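Local coordinates for 457aa long hypothetical protein (Pyrococcus horikoshii, PDB 2CSU), which is of unknown function but joins a Rossmann-type domain of the CoA-binding family to two further domains of the succinyl-CoA synthetase superfamily, at residues Phe6-Ile11 against Ile65-Ile70; Tyr34-Val39 against Thr135-Asn140; Cys376-Phe381 against Ala408-Gly413. All coordinates share one frame; numbering follows the deposited sequence.

Contact 1 of 3, residues Phe6-Ile11 against Ile65-Ile70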
ATOM      1  N   PHE A   6     -21.661 -19.925   9.841  1.00 28.70           N
ATOM      2  CA  PHE A   6     -20.677 -19.110  10.548  1.00 28.78           C
ATOM      3  C   PHE A   6     -20.714 -19.340  12.061  1.00 28.81           C
ATOM      4  O   PHE A   6     -19.835 -18.918  12.801  1.00 28.47           O
ATOM      5  CB  PHE A   6     -20.968 -17.643  10.233  1.00 27.43           C
ATOM      6  CG  PHE A   6     -21.012 -17.447   8.746  1.00 27.71           C
ATOM      7  CD1 PHE A   6     -19.824 -17.375   8.030  1.00 26.63           C
ATOM      8  CD2 PHE A   6     -22.230 -17.353   8.095  1.00 26.61           C
ATOM      9  CE1 PHE A   6     -19.858 -17.214   6.652  1.00 25.68           C
ATOM     10  CE2 PHE A   6     -22.256 -17.192   6.711  1.00 26.44           C
ATOM     11  CZ  PHE A   6     -21.072 -17.125   5.985  1.00 25.68           C
ATOM     12  N   ASN A   7     -21.707 -20.047  12.580  1.00 29.71           N
ATOM     13  CA  ASN A   7     -21.781 -20.348  14.004  1.00 30.47           C
ATOM     14  C   ASN A   7     -22.249 -21.797  14.176  1.00 30.24           C
ATOM     15  O   ASN A   7     -23.258 -22.070  14.830  1.00 30.63           O
ATOM     16  CB  ASN A   7     -22.735 -19.359  14.689  1.00 29.86           C
ATOM     17  CG  ASN A   7     -22.092 -17.983  14.891  1.00 31.89           C
ATOM     18  OD1 ASN A   7     -21.050 -17.873  15.542  1.00 33.41           O
ATOM     19  ND2 ASN A   7     -22.705 -16.933  14.330  1.00 31.23           N
ATOM     20  N   PRO A   8     -21.509 -22.750  13.578  1.00 30.32           N
ATOM     21  CA  PRO A   8     -21.849 -24.176  13.658  1.00 30.18           C
ATOM     22  C   PRO A   8     -21.594 -24.794  15.034  1.00 31.27           C
ATOM     23  O   PRO A   8     -20.657 -24.409  15.736  1.00 30.78           O
ATOM     24  CB  PRO A   8     -20.976 -24.798  12.574  1.00 28.64           C
ATOM     25  CG  PRO A   8     -19.744 -23.935  12.615  1.00 28.74           C
ATOM     26  CD  PRO A   8     -20.303 -22.538  12.753  1.00 29.58           C
ATOM     27  N   LYS A   9     -22.442 -25.749  15.403  1.00 32.44           N
ATOM     28  CA  LYS A   9     -22.346 -26.440  16.680  1.00 34.33           C
ATOM     29  C   LYS A   9     -21.607 -27.761  16.539  1.00 33.49           C
ATOM     30  O   LYS A   9     -21.134 -28.327  17.528  1.00 35.13           O
ATOM     31  CB  LYS A   9     -23.746 -26.680  17.256  1.00 36.15           C
ATOM     32  CG  LYS A   9     -24.673 -25.477  17.115  1.00 38.93           C
ATOM     33  CD  LYS A   9     -25.790 -25.492  18.166  1.00 41.49           C
ATOM     34  CE  LYS A   9     -27.093 -26.036  17.606  1.00 42.97           C
ATOM     35  NZ  LYS A   9     -27.939 -26.617  18.692  1.00 44.83           N
ATOM     36  N   GLY A  10     -21.517 -28.240  15.303  1.00 31.96           N
ATOM     37  CA  GLY A  10     -20.833 -29.482  15.015  1.00 28.95           C
ATOM     38  C   GLY A  10     -20.318 -29.458  13.594  1.00 28.92           C
ATOM     39  O   GLY A  10     -21.098 -29.340  12.642  1.00 28.43           O
ATOM     40  N   ILE A  11     -19.001 -29.571  13.441  1.00 27.92           N
ATOM     41  CA  ILE A  11     -18.389 -29.546  12.120  1.00 25.86           C
ATOM     42  C   ILE A  11     -17.764 -30.867  11.725  1.00 25.75           C
ATOM     43  O   ILE A  11     -17.027 -31.469  12.494  1.00 27.86           O
ATOM     44  CB  ILE A  11     -17.265 -28.487  12.022  1.00 24.94           C
ATOM     45  CG1 ILE A  11     -17.770 -27.122  12.475  1.00 23.77           C
ATOM     46  CG2 ILE A  11     -16.742 -28.428  10.595  1.00 22.83           C
ATOM     47  CD1 ILE A  11     -16.702 -26.046  12.462  1.00 23.36           C
ATOM     48  N   ILE A  65     -24.299 -32.986  13.516  1.00 41.58           N
ATOM     49  CA  ILE A  65     -23.503 -32.167  12.615  1.00 39.29           C
ATOM     50  C   ILE A  65     -24.402 -31.223  11.804  1.00 37.80           C
ATOM     51  O   ILE A  65     -25.376 -31.629  11.185  1.00 37.36           O
ATOM     52  CB  ILE A  65     -22.750 -33.105  11.667  1.00 39.09           C
ATOM     53  CG1 ILE A  65     -21.870 -34.079  12.456  1.00 39.00           C
ATOM     54  CG2 ILE A  65     -21.843 -32.295  10.719  1.00 39.37           C
ATOM     55  CD1 ILE A  65     -20.774 -33.370  13.261  1.00 37.88           C
ATOM     56  N   ASP A  66     -24.081 -29.914  11.867  1.00 36.77           N
ATOM     57  CA  ASP A  66     -24.838 -28.962  11.056  1.00 35.38           C
ATOM     58  C   ASP A  66     -23.979 -28.313   9.968  1.00 33.93           C
ATOM     59  O   ASP A  66     -24.452 -27.559   9.131  1.00 34.52           O
ATOM     60  CB  ASP A  66     -25.482 -27.898  11.961  1.00 36.96           C
ATOM     61  CG  ASP A  66     -24.423 -27.163  12.774  1.00 38.95           C
ATOM     62  OD1 ASP A  66     -23.367 -27.752  13.008  1.00 39.85           O
ATOM     63  OD2 ASP A  66     -24.686 -26.039  13.203  1.00 39.98           O
ATOM     64  N   LEU A  67     -22.666 -28.614  10.016  1.00 31.98           N
ATOM     65  CA  LEU A  67     -21.775 -28.114   8.969  1.00 30.15           C
ATOM     66  C   LEU A  67     -20.691 -29.136   8.624  1.00 30.03           C
ATOM     67  O   LEU A  67     -20.050 -29.708   9.494  1.00 29.11           O
ATOM     68  CB  LEU A  67     -21.117 -26.827   9.462  1.00 29.11           C
ATOM     69  CG  LEU A  67     -20.011 -26.339   8.525  1.00 28.78           C
ATOM     70  CD1 LEU A  67     -20.558 -25.949   7.152  1.00 28.37           C
ATOM     71  CD2 LEU A  67     -19.285 -25.104   9.055  1.00 27.33           C
ATOM     72  N   ALA A  68     -20.484 -29.309   7.325  1.00 28.72           N
ATOM     73  CA  ALA A  68     -19.452 -30.219   6.856  1.00 27.93           C
ATOM     74  C   ALA A  68     -18.630 -29.559   5.774  1.00 27.23           C
ATOM     75  O   ALA A  68     -19.153 -28.799   4.962  1.00 26.97           O
ATOM     76  CB  ALA A  68     -20.079 -31.506   6.314  1.00 28.20           C
ATOM     77  N   ILE A  69     -17.336 -29.854   5.767  1.00 26.24           N
ATOM     78  CA  ILE A  69     -16.446 -29.322   4.760  1.00 25.50           C
ATOM     79  C   ILE A  69     -15.998 -30.516   3.938  1.00 26.12           C
ATOM     80  O   ILE A  69     -15.404 -31.460   4.471  1.00 26.74           O
ATOM     81  CB  ILE A  69     -15.196 -28.668   5.364  1.00 25.46           C
ATOM     82  CG1 ILE A  69     -15.572 -27.732   6.529  1.00 24.92           C
ATOM     83  CG2 ILE A  69     -14.431 -27.945   4.262  1.00 24.71           C
ATOM     84  CD1 ILE A  69     -16.665 -26.726   6.224  1.00 25.06           C
ATOM     85  N   ILE A  70     -16.295 -30.496   2.644  1.00 25.33           N
ATOM     86  CA  ILE A  70     -15.901 -31.590   1.796  1.00 25.32           C
ATOM     87  C   ILE A  70     -14.623 -31.214   1.073  1.00 25.87           C
ATOM     88  O   ILE A  70     -14.598 -30.309   0.235  1.00 26.69           O
ATOM     89  CB  ILE A  70     -17.025 -31.952   0.821  1.00 24.04           C
ATOM     90  CG1 ILE A  70     -18.254 -32.397   1.630  1.00 23.60           C
ATOM     91  CG2 ILE A  70     -16.562 -33.044  -0.126  1.00 24.34           C
ATOM     92  CD1 ILE A  70     -19.445 -32.906   0.802  1.00 23.31           C
TER
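Asp66 turns its carboxylate onto the backbone amides of Lys9 and Gly10, tying together the beginnings of two neighbouring strands. OD2 accepts from Lys9 N at 3.2 Å through its syn lone pair, in a nearly straight bond (165° at the hydrogen). OD1 takes Gly10 N at 3.0 Å, also on the syn side but 26° out of the carboxylate plane. An aspartate suits the place because its two oxygens can serve two successive amides; with CG set between the backbone N and the carbonyl carbon (chi1 58°), the group is folded over toward Lys9. In return, Gly10 O accepts from both Asp66 N and Leu67 N, each at 3.1 Å. Glycine suits the spot because a beta carbon here would point at the 65-70 segment and press on Ile65 CD1. Gly10 and Leu67 open strands 10-14 and 67-70, parallel neighbours within the five-stranded sheet of the Rossmann-type domain, and Ile11 pairs with Leu67 in the bridge. On the face bearing those two side chains, Pro8 and Leu67 run alongside each other in the same direction, with Pro8 CB 3.7 Å from Leu67 CB. Leu139 of strand 139-142 covers Pro8 and Ile11. Farther along, the packing between the segments is looser: Ile11 CG2 is 4.3 Å from Ile69 CG1, a contact of branched chains suited to a buried sheet. The solvent side belongs to Lys9, whose chain crosses Asp66 at about a right angle, bends at chi3 and leads off, leaving NZ 6.4 Å from Asp66 OD2, with no salt bridge between them.

Contact 2 of 3, residues Tyr34-Val39 against Thr135-Asn140; sequences YKKGKV and THVDLN
The Tyr34 ring is sandwiched between Leu139 on one face and the backbone of Lys36 on the other, while the main chain of Val137 and Asp138 runs along its edge. Leu139 CD1 makes a CH-pi contact 3.8 Å from the ring centroid and only 14° off the normal; on the opposite face Lys36 N lies over the ring centre. At the edge, Val137 O comes to 3.2 Å from Tyr34 CD1, so that a carbonyl oxygen meets the weakly positive rim of C-H groups, and Val137 CG2 lies in the ring plane 3.8 Å from Tyr34 CE1. With CG anti to the backbone N (chi1 -174°), the tyrosine extends across to the 135-140 segment, and its hydroxyl goes on to hydrogen-bond Pro8 O. The segment it meets is the turn of a hairpin between antiparallel strands 131-134 and 139-142, where Asp138 and Leu139 both face Asn134 in a G1 beta bulge. Asp138 has the positive phi (50°) of the first bulge position, which aspartate tolerates better than most residues with a side chain. A water bridges the two backbones: it accepts from Lys36 N at 2.7 Å and donates to Val137 O at 2.9 Å. Toward solvent, the extended Lys36 chain runs across Val137, laying its CD 3.7 Å from Val137 CG1. The methylenes and the ammonium end thus lie along the partly exposed valine. Above the rim of the ring, on the Lys36 side, Gly37 CA sits 3.6 Å from Tyr34 CE2, where a beta carbon would be crowded.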
ATOM      1  N   TYR A  34     -11.192 -23.779  16.665  1.00 36.92           N
ATOM      2  CA  TYR A  34     -12.615 -23.521  16.850  1.00 37.48           C
ATOM      3  C   TYR A  34     -13.193 -24.343  18.011  1.00 38.33           C
ATOM      4  O   TYR A  34     -13.335 -25.557  17.947  1.00 39.14           O
ATOM      5  CB  TYR A  34     -13.329 -23.866  15.542  1.00 35.68           C
ATOM      6  CG  TYR A  34     -14.761 -23.484  15.627  1.00 34.34           C
ATOM      7  CD1 TYR A  34     -15.126 -22.141  15.605  1.00 33.86           C
ATOM      8  CD2 TYR A  34     -15.741 -24.465  15.775  1.00 33.32           C
ATOM      9  CE1 TYR A  34     -16.458 -21.780  15.728  1.00 32.99           C
ATOM     10  CE2 TYR A  34     -17.072 -24.104  15.908  1.00 33.67           C
ATOM     11  CZ  TYR A  34     -17.431 -22.769  15.892  1.00 33.64           C
ATOM     12  OH  TYR A  34     -18.758 -22.404  16.002  1.00 33.03           O
ATOM     13  N   LYS A  35     -13.501 -23.632  19.120  1.00 40.12           N
ATOM     14  CA  LYS A  35     -13.954 -24.322  20.324  1.00 42.24           C
ATOM     15  C   LYS A  35     -15.398 -23.967  20.715  1.00 43.20           C
ATOM     16  O   LYS A  35     -15.952 -24.469  21.683  1.00 43.33           O
ATOM     17  CB  LYS A  35     -13.008 -23.950  21.463  1.00 42.78           C
ATOM     18  CG  LYS A  35     -11.549 -23.937  21.014  1.00 44.36           C
ATOM     19  CD  LYS A  35     -10.807 -25.205  21.431  1.00 45.40           C
ATOM     20  CE  LYS A  35      -9.283 -25.023  21.413  1.00 46.02           C
ATOM     21  NZ  LYS A  35      -8.692 -25.940  20.445  1.00 46.78           N
ATOM     22  N   LYS A  36     -15.993 -23.024  19.960  1.00 43.97           N
ATOM     23  CA  LYS A  36     -17.392 -22.713  20.220  1.00 45.05           C
ATOM     24  C   LYS A  36     -18.304 -23.820  19.684  1.00 45.11           C
ATOM     25  O   LYS A  36     -19.524 -23.727  19.678  1.00 45.48           O
ATOM     26  CB  LYS A  36     -17.727 -21.375  19.566  1.00 46.50           C
ATOM     27  CG  LYS A  36     -18.236 -20.360  20.589  1.00 47.79           C
ATOM     28  CD  LYS A  36     -19.194 -19.343  19.976  1.00 49.73           C
ATOM     29  CE  LYS A  36     -19.554 -18.225  20.959  1.00 51.35           C
ATOM     30  NZ  LYS A  36     -20.562 -17.357  20.355  1.00 51.54           N
ATOM     31  N   GLY A  37     -17.647 -24.885  19.188  1.00 44.40           N
ATOM     32  CA  GLY A  37     -18.374 -26.041  18.672  1.00 43.63           C
ATOM     33  C   GLY A  37     -17.394 -27.181  18.388  1.00 42.97           C
ATOM     34  O   GLY A  37     -16.193 -26.988  18.266  1.00 43.07           O
ATOM     35  N   LYS A  38     -17.938 -28.413  18.320  1.00 41.91           N
ATOM     36  CA  LYS A  38     -17.071 -29.571  18.134  1.00 40.73           C
ATOM     37  C   LYS A  38     -16.727 -29.808  16.663  1.00 38.91           C
ATOM     38  O   LYS A  38     -17.545 -29.636  15.773  1.00 38.77           O
ATOM     39  CB  LYS A  38     -17.792 -30.792  18.704  1.00 42.32           C
ATOM     40  CG  LYS A  38     -17.911 -30.738  20.229  1.00 44.50           C
ATOM     41  CD  LYS A  38     -19.197 -31.397  20.737  1.00 47.41           C
ATOM     42  CE  LYS A  38     -19.704 -30.772  22.042  1.00 48.89           C
ATOM     43  NZ  LYS A  38     -19.167 -31.508  23.185  1.00 50.37           N
ATOM     44  N   VAL A  39     -15.477 -30.199  16.422  1.00 35.90           N
ATOM     45  CA  VAL A  39     -14.980 -30.472  15.080  1.00 33.82           C
ATOM     46  C   VAL A  39     -14.522 -31.921  15.029  1.00 33.19           C
ATOM     47  O   VAL A  39     -13.692 -32.336  15.838  1.00 33.32           O
ATOM     48  CB  VAL A  39     -13.782 -29.560  14.747  1.00 32.58           C
ATOM     49  CG1 VAL A  39     -13.303 -29.804  13.315  1.00 31.56           C
ATOM     50  CG2 VAL A  39     -14.184 -28.105  14.944  1.00 32.19           C
ATOM     51  N   THR A 135     -14.223 -14.847  12.171  1.00 27.78           N
ATOM     52  CA  THR A 135     -13.156 -14.475  13.089  1.00 28.74           C
ATOM     53  C   THR A 135     -13.688 -14.213  14.498  1.00 29.76           C
ATOM     54  O   THR A 135     -12.991 -14.377  15.487  1.00 30.21           O
ATOM     55  CB  THR A 135     -12.453 -13.230  12.544  1.00 28.08           C
ATOM     56  OG1 THR A 135     -13.405 -12.194  12.329  1.00 29.35           O
ATOM     57  CG2 THR A 135     -11.768 -13.547  11.213  1.00 28.37           C
ATOM     58  N   HIS A 136     -14.957 -13.768  14.568  1.00 30.71           N
ATOM     59  CA  HIS A 136     -15.527 -13.433  15.870  1.00 31.89           C
ATOM     60  C   HIS A 136     -15.518 -14.620  16.841  1.00 31.56           C
ATOM     61  O   HIS A 136     -15.456 -14.474  18.057  1.00 30.95           O
ATOM     62  CB  HIS A 136     -16.957 -12.943  15.650  1.00 33.91           C
ATOM     63  CG  HIS A 136     -17.488 -12.369  16.936  1.00 37.29           C
ATOM     64  ND1 HIS A 136     -18.802 -12.382  17.270  1.00 38.99           N
ATOM     65  CD2 HIS A 136     -16.778 -11.731  17.961  1.00 38.84           C
ATOM     66  CE1 HIS A 136     -18.882 -11.770  18.467  1.00 39.48           C
ATOM     67  NE2 HIS A 136     -17.684 -11.369  18.905  1.00 39.53           N
ATOM     68  N   VAL A 137     -15.638 -15.829  16.260  1.00 31.03           N
ATOM     69  CA  VAL A 137     -15.607 -17.030  17.089  1.00 30.05           C
ATOM     70  C   VAL A 137     -14.496 -17.990  16.651  1.00 30.05           C
ATOM     71  O   VAL A 137     -14.598 -19.203  16.782  1.00 30.78           O
ATOM     72  CB  VAL A 137     -16.969 -17.718  16.983  1.00 29.99           C
ATOM     73  CG1 VAL A 137     -18.064 -16.796  17.519  1.00 28.86           C
ATOM     74  CG2 VAL A 137     -17.272 -18.066  15.540  1.00 29.99           C
ATOM     75  N   ASP A 138     -13.388 -17.443  16.146  1.00 29.96           N
ATOM     76  CA  ASP A 138     -12.229 -18.225  15.738  1.00 30.54           C
ATOM     77  C   ASP A 138     -12.572 -19.405  14.821  1.00 30.21           C
ATOM     78  O   ASP A 138     -12.026 -20.508  14.973  1.00 30.84           O
ATOM     79  CB  ASP A 138     -11.473 -18.736  16.982  1.00 32.13           C
ATOM     80  CG  ASP A 138     -10.897 -17.605  17.836  1.00 33.95           C
ATOM     81  OD1 ASP A 138     -10.466 -17.876  18.977  1.00 35.10           O
ATOM     82  OD2 ASP A 138     -10.864 -16.446  17.373  1.00 35.72           O
ATOM     83  N   LEU A 139     -13.473 -19.170  13.872  1.00 28.75           N
ATOM     84  CA  LEU A 139     -13.881 -20.200  12.922  1.00 27.32           C
ATOM     85  C   LEU A 139     -13.189 -19.949  11.582  1.00 26.76           C
ATOM     86  O   LEU A 139     -13.466 -18.958  10.912  1.00 25.56           O
ATOM     87  CB  LEU A 139     -15.396 -20.169  12.720  1.00 26.69           C
ATOM     88  CG  LEU A 139     -15.950 -21.030  11.566  1.00 26.18           C
ATOM     89  CD1 LEU A 139     -16.095 -22.481  12.013  1.00 24.21           C
ATOM     90  CD2 LEU A 139     -17.314 -20.484  11.133  1.00 23.59           C
ATOM     91  N   ASN A 140     -12.283 -20.845  11.203  1.00 26.05           N
ATOM     92  CA  ASN A 140     -11.563 -20.719   9.948  1.00 25.70           C
ATOM     93  C   ASN A 140     -11.640 -22.029   9.169  1.00 25.45           C
ATOM     94  O   ASN A 140     -10.706 -22.830   9.177  1.00 25.24           O
ATOM     95  CB  ASN A 140     -10.104 -20.320  10.221  1.00 25.89           C
ATOM     96  CG  ASN A 140      -9.296 -20.123   8.951  1.00 27.06           C
ATOM     97  OD1 ASN A 140      -9.837 -19.762   7.911  1.00 28.81           O
ATOM     98  ND2 ASN A 140      -7.979 -20.356   9.034  1.00 24.27           N
TER
HETATM   99  O   HOH W   1     -14.476 -21.003  18.994  1.00 24.33           O

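Contact 3 of 3, residues Cys376-Phe381 against Ala408-Gly413; sequences CVVPTF and AMFMAG
Cys376 O accepts one strong bond, from Met411 N of the adjacent strand at 2.8 Å and nearly straight (170° at the hydrogen), and a weaker C-H...O contact from Phe410 CA at 3.3 Å. Cys376 N in turn gives its hydrogen to Met409 O at 3.0 Å, and beyond the strand end Val378 N donates to Met411 O. This is the pairing of two parallel strands, 371-377 and 406-411, joined by helix 388-400 in a beta-alpha-beta unit. On the face bearing Cys376 and Phe410, Cys376 CB stands over the centre of the Phe410 ring, 3.5 Å from its centroid. With SG anti to the backbone N (chi1 173°), the sulfur lies obliquely to the ring, 4.3 Å from the centroid. The Val378 side chain runs roughly perpendicular to that of Phe410, its CG2 approaching the ring obliquely, 4.0 Å from Phe410 CD2, and helices 388-400 and 417-424 also touch the phenyl group. The face carrying Val377 and Met411, modelled as selenomethionine, packs against Ala160 and Gly164 of the second subunit. A small, polarisable cysteine suits a place over a broad ring: its CB-H groups meet the pi face while the sulfur sits at a slant to it, so dispersion supplements the backbone bonds, and the strand polar groups named here are satisfied within a buried setting.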
ATOM      1  N   CYS A 376      -1.123  12.825  10.358  1.00 25.57           N
ATOM      2  CA  CYS A 376       0.048  13.030  11.169  1.00 25.80           C
ATOM      3  C   CYS A 376       1.227  12.257  10.612  1.00 26.39           C
ATOM      4  O   CYS A 376       1.241  11.036  10.538  1.00 26.48           O
ATOM      5  CB  CYS A 376      -0.256  12.511  12.571  1.00 24.93           C
ATOM      6  SG  CYS A 376       1.209  12.520  13.632  1.00 26.41           S
ATOM      7  N   VAL A 377       2.213  13.025  10.145  1.00 26.69           N
ATOM      8  CA  VAL A 377       3.517  12.428  10.024  1.00 27.64           C
ATOM      9  C   VAL A 377       4.120  12.307  11.428  1.00 28.82           C
ATOM     10  O   VAL A 377       4.228  13.268  12.181  1.00 29.26           O
ATOM     11  CB  VAL A 377       4.372  13.335   9.147  1.00 27.93           C
ATOM     12  CG1 VAL A 377       5.746  12.702   8.960  1.00 28.05           C
ATOM     13  CG2 VAL A 377       3.713  13.512   7.793  1.00 26.48           C
ATOM     14  N   VAL A 378       4.423  11.055  11.811  1.00 30.27           N
ATOM     15  CA  VAL A 378       4.915  10.832  13.164  1.00 30.68           C
ATOM     16  C   VAL A 378       6.359  11.312  13.329  1.00 31.57           C
ATOM     17  O   VAL A 378       7.290  10.834  12.692  1.00 30.48           O
ATOM     18  CB  VAL A 378       4.802   9.342  13.485  1.00 30.76           C
ATOM     19  CG1 VAL A 378       5.441   9.055  14.846  1.00 30.30           C
ATOM     20  CG2 VAL A 378       3.341   8.943  13.534  1.00 29.94           C
ATOM     21  N   PRO A 379       6.536  12.312  14.214  1.00 33.62           N
ATOM     22  CA  PRO A 379       7.839  12.902  14.459  1.00 36.01           C
ATOM     23  C   PRO A 379       8.682  12.013  15.367  1.00 38.37           C
ATOM     24  O   PRO A 379       8.189  11.362  16.279  1.00 39.13           O
ATOM     25  CB  PRO A 379       7.601  14.253  15.124  1.00 34.99           C
ATOM     26  CG  PRO A 379       6.316  14.054  15.934  1.00 34.82           C
ATOM     27  CD  PRO A 379       5.538  12.953  15.064  1.00 33.95           C
ATOM     28  N   THR A 380       9.995  12.009  15.076  1.00 41.15           N
ATOM     29  CA  THR A 380      10.926  11.255  15.906  1.00 44.04           C
ATOM     30  C   THR A 380      11.915  12.190  16.608  1.00 46.18           C
ATOM     31  O   THR A 380      13.001  11.810  17.031  1.00 46.25           O
ATOM     32  CB  THR A 380      11.674  10.275  15.000  1.00 44.23           C
ATOM     33  OG1 THR A 380      12.379  11.016  14.001  1.00 44.44           O
ATOM     34  CG2 THR A 380      10.681   9.336  14.306  1.00 44.42           C
ATOM     35  N   PHE A 381      11.506  13.475  16.683  1.00 47.69           N
ATOM     36  CA  PHE A 381      12.358  14.474  17.317  1.00 49.18           C
ATOM     37  C   PHE A 381      11.594  15.313  18.352  1.00 49.22           C
ATOM     38  O   PHE A 381      10.395  15.169  18.544  1.00 49.38           O
ATOM     39  CB  PHE A 381      12.929  15.380  16.222  1.00 51.00           C
ATOM     40  CG  PHE A 381      11.813  16.000  15.423  1.00 52.93           C
ATOM     41  CD1 PHE A 381      11.231  17.183  15.864  1.00 53.51           C
ATOM     42  CD2 PHE A 381      11.422  15.435  14.218  1.00 54.04           C
ATOM     43  CE1 PHE A 381      10.263  17.804  15.090  1.00 54.07           C
ATOM     44  CE2 PHE A 381      10.449  16.066  13.447  1.00 54.50           C
ATOM     45  CZ  PHE A 381       9.872  17.254  13.875  1.00 54.16           C
ATOM     46  N   ALA A 408      -8.397   8.863  10.245  1.00 26.49           N
ATOM     47  CA  ALA A 408      -6.999   9.183  10.481  1.00 26.66           C
ATOM     48  C   ALA A 408      -6.115   8.738   9.318  1.00 26.91           C
ATOM     49  O   ALA A 408      -6.350   7.732   8.660  1.00 26.76           O
ATOM     50  CB  ALA A 408      -6.559   8.490  11.773  1.00 26.54           C
HETATM   51  N   MSE A 409      -5.102   9.574   9.037  1.00 27.70           N
HETATM   52  CA  MSE A 409      -4.070   9.162   8.107  1.00 29.28           C
HETATM   53  C   MSE A 409      -2.688   9.423   8.692  1.00 28.53           C
HETATM   54  O   MSE A 409      -2.231  10.555   8.792  1.00 27.71           O
HETATM   55  CB  MSE A 409      -4.246   9.958   6.812  1.00 32.11           C
HETATM   56  CG  MSE A 409      -3.585   9.277   5.612  1.00 37.00           C
HETATM   57 SE   MSE A 409      -2.268  10.276   4.905  1.00 47.90          SE
HETATM   58  CE  MSE A 409      -0.924   9.101   5.120  1.00 38.41           C
ATOM     59  N   PHE A 410      -2.050   8.326   9.131  1.00 28.04           N
ATOM     60  CA  PHE A 410      -0.777   8.468   9.827  1.00 29.81           C
ATOM     61  C   PHE A 410       0.396   7.942   8.999  1.00 30.71           C
ATOM     62  O   PHE A 410       0.314   6.928   8.317  1.00 31.51           O
ATOM     63  CB  PHE A 410      -0.872   7.698  11.143  1.00 28.24           C
ATOM     64  CG  PHE A 410      -1.348   8.609  12.236  1.00 27.86           C
ATOM     65  CD1 PHE A 410      -2.507   9.352  12.056  1.00 25.84           C
ATOM     66  CD2 PHE A 410      -0.638   8.690  13.423  1.00 27.11           C
ATOM     67  CE1 PHE A 410      -2.960  10.177  13.074  1.00 26.48           C
ATOM     68  CE2 PHE A 410      -1.100   9.520  14.442  1.00 25.49           C
ATOM     69  CZ  PHE A 410      -2.262  10.264  14.272  1.00 25.20           C
HETATM   70  N   MSE A 411       1.513   8.694   9.053  1.00 32.28           N
HETATM   71  CA  MSE A 411       2.699   8.277   8.317  1.00 34.77           C
HETATM   72  C   MSE A 411       3.951   8.328   9.197  1.00 34.87           C
HETATM   73  O   MSE A 411       4.198   9.279   9.926  1.00 35.83           O
HETATM   74  CB  MSE A 411       2.871   9.217   7.122  1.00 36.20           C
HETATM   75  CG  MSE A 411       1.793   9.013   6.056  1.00 40.31           C
HETATM   76 SE   MSE A 411       1.941  10.189   4.703  1.00 44.41          SE
HETATM   77  CE  MSE A 411       3.550   9.662   4.093  1.00 42.07           C
ATOM     78  N   ALA A 412       4.741   7.240   9.142  1.00 35.47           N
ATOM     79  CA  ALA A 412       4.382   6.125   8.276  1.00 36.35           C
ATOM     80  C   ALA A 412       5.330   4.941   8.474  1.00 36.81           C
ATOM     81  O   ALA A 412       6.216   4.948   9.319  1.00 35.96           O
ATOM     82  CB  ALA A 412       4.450   6.609   6.826  1.00 37.52           C
ATOM     83  N   GLY A 413       5.093   3.880   7.682  1.00 37.08           N
ATOM     84  CA  GLY A 413       5.945   2.701   7.788  1.00 37.41           C
ATOM     85  C   GLY A 413       6.018   2.193   9.229  1.00 37.53           C
ATOM     86  O   GLY A 413       5.025   2.090   9.938  1.00 37.31           O
TER

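How the contacts relate
Contacts 1 and 2 adjoin, their centres 10 Å apart, and their segments alternate along the chain. Strands 10-14 and 38-42 are neighbours in one parallel sheet, and Ile11 N lies 2.8 Å from Lys38 O, a probable hydrogen bond between them. Leu139 is shared packing: its CD1, which lies over the Tyr34 ring in contact 2, is also 3.6 Å from Ile11 CD1, so the hairpin strand 139-142 rests on the Rossmann-type sheet. Contact 3 is remote and lies in the ligase-CoA domain, its centre 44 Å from that of contact 1 and 37 Å from that of contact 2. Of the three, contact 3 alone is touched by the second subunit.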